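Can2 (Sulfobacillus thermosulfidooxidans, PDB 7BDV) binds cyclic tetra-adenylate through its CARF domains and acts as a dual-specificity nuclease that potentiates type III CRISPR defence. Local coordinates at residues I191-Q196 against F236-W241. Residues are numbered along the deposited sequence; the frame is centred on the assembly and turned at random.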
# COMPACT_ATOMS: atom_id res chain seq x y z
N ILE A 191 20.10 20.51 -15.59
CA ILE A 191 21.33 20.44 -16.42
C ILE A 191 22.13 19.19 -16.04
O ILE A 191 22.59 18.49 -16.94
CB ILE A 191 22.16 21.73 -16.26
CG1 ILE A 191 21.50 22.92 -16.95
CG2 ILE A 191 23.59 21.54 -16.77
CD1 ILE A 191 21.95 24.24 -16.36
N ALA A 192 22.35 18.96 -14.75
CA ALA A 192 23.18 17.86 -14.22
C ALA A 192 22.47 16.54 -14.55
O ALA A 192 23.16 15.60 -14.93
CB ALA A 192 23.44 18.03 -12.74
N ALA A 193 21.14 16.51 -14.43
CA ALA A 193 20.29 15.31 -14.69
C ALA A 193 20.36 14.93 -16.17
O ALA A 193 20.50 13.72 -16.46
CB ALA A 193 18.86 15.56 -14.27
N GLN A 194 20.28 15.92 -17.07
CA GLN A 194 20.33 15.73 -18.54
C GLN A 194 21.76 15.44 -19.01
O GLN A 194 21.91 15.13 -20.20
CB GLN A 194 19.85 16.98 -19.29
CG GLN A 194 18.41 17.35 -19.01
CD GLN A 194 18.18 18.78 -19.44
OE1 GLN A 194 18.15 19.71 -18.64
NE2 GLN A 194 18.07 18.97 -20.74
N GLN A 195 22.76 15.57 -18.14
CA GLN A 195 24.21 15.44 -18.45
C GLN A 195 24.58 16.39 -19.60
O GLN A 195 25.46 16.04 -20.37
CB GLN A 195 24.55 13.99 -18.75
CG GLN A 195 24.46 13.11 -17.51
CD GLN A 195 24.87 11.69 -17.82
OE1 GLN A 195 24.10 10.77 -17.62
NE2 GLN A 195 26.08 11.53 -18.33
N GLN A 196 23.95 17.57 -19.67
CA GLN A 196 24.35 18.69 -20.57
C GLN A 196 25.72 19.16 -20.13
O GLN A 196 25.86 19.73 -19.05
CB GLN A 196 23.32 19.81 -20.48
CG GLN A 196 23.72 21.09 -21.17
CD GLN A 196 22.62 22.11 -21.09
OE1 GLN A 196 21.44 21.78 -21.17
NE2 GLN A 196 22.99 23.36 -20.92
N PHE A 236 26.61 15.71 -7.14
CA PHE A 236 26.39 16.65 -6.02
C PHE A 236 25.37 17.72 -6.46
O PHE A 236 24.50 18.08 -5.67
CB PHE A 236 27.71 17.28 -5.57
CG PHE A 236 27.60 18.22 -4.41
CD1 PHE A 236 27.67 17.77 -3.09
CD2 PHE A 236 27.41 19.58 -4.62
CE1 PHE A 236 27.56 18.65 -2.03
CE2 PHE A 236 27.30 20.45 -3.54
CZ PHE A 236 27.40 19.98 -2.25
N ILE A 237 25.46 18.23 -7.68
CA ILE A 237 24.52 19.31 -8.15
C ILE A 237 23.19 18.67 -8.56
O ILE A 237 22.15 19.37 -8.45
CB ILE A 237 25.16 20.14 -9.26
CG1 ILE A 237 26.42 20.83 -8.75
CG2 ILE A 237 24.16 21.11 -9.85
CD1 ILE A 237 26.17 21.88 -7.69
N ASN A 238 23.23 17.39 -8.95
CA ASN A 238 22.04 16.58 -9.32
C ASN A 238 21.28 16.14 -8.06
O ASN A 238 20.99 14.94 -7.90
CB ASN A 238 22.45 15.38 -10.19
CG ASN A 238 21.31 14.80 -10.98
OD1 ASN A 238 20.34 15.48 -11.28
ND2 ASN A 238 21.41 13.52 -11.31
N GLY A 239 20.94 17.09 -7.19
CA GLY A 239 20.22 16.87 -5.93
C GLY A 239 21.04 16.10 -4.89
O GLY A 239 20.48 15.84 -3.81
N GLY A 240 22.28 15.69 -5.18
CA GLY A 240 23.10 14.97 -4.18
C GLY A 240 23.33 15.82 -2.94
O GLY A 240 23.36 15.28 -1.84
N TRP A 241 23.56 17.12 -3.10
CA TRP A 241 23.79 18.03 -1.96
C TRP A 241 22.62 17.92 -0.96
O TRP A 241 22.85 17.93 0.29
CB TRP A 241 24.00 19.46 -2.44
CG TRP A 241 22.76 20.09 -2.99
CD1 TRP A 241 22.41 20.16 -4.30
CD2 TRP A 241 21.72 20.78 -2.27
NE1 TRP A 241 21.27 20.90 -4.45
CE2 TRP A 241 20.80 21.26 -3.22
CE3 TRP A 241 21.51 21.09 -0.92
CZ2 TRP A 241 19.65 21.95 -2.87
CZ3 TRP A 241 20.36 21.77 -0.58
CH2 TRP A 241 19.45 22.20 -1.54
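Ala192 and Ala193 meet Ile237 and Asn238 where the last turn of helix 182-193 packs on a wide turn of helix 231-254, in the Card1-like endonuclease region. The second helix carries a pi-type turn at 236-240, and the first closes in a Schellman motif. This is helix-to-helix packing, its nearest atom about 31 Å from the bound nucleic acid. Ala192 comes first along the chain. Its CB points at the other helix and lies 3.8 Å from Asn238 CB. The same methyl is 4.3 Å from Ile237 CG2, a looser apolar touch. Phe228 of strand 226-228 packs on both Ala192 and Ile237. The carbonyl of Ala192 accepts a hydrogen bond from Arg234, two residues before the wide turn, a polar link between the two helices beside the alanine contact. Asn238 extends its amide group beside the backbone and CB of Ala193, with CG anti to the backbone N (chi1 -160°). Gln195 is the first residue to leave helical angles, with positive phi (54°), and Gln196 N bonds back to Ile191 O at 3.2 Å. On the other side, Asn238 is the centre of an inverse gamma turn, with Gly239 N bonded to Ile237 O at 2.9 Å. Gly239 follows with positive phi (67°). The pi-type turn is closed by Trp241 N, which donates to Phe236 O at 2.9 Å.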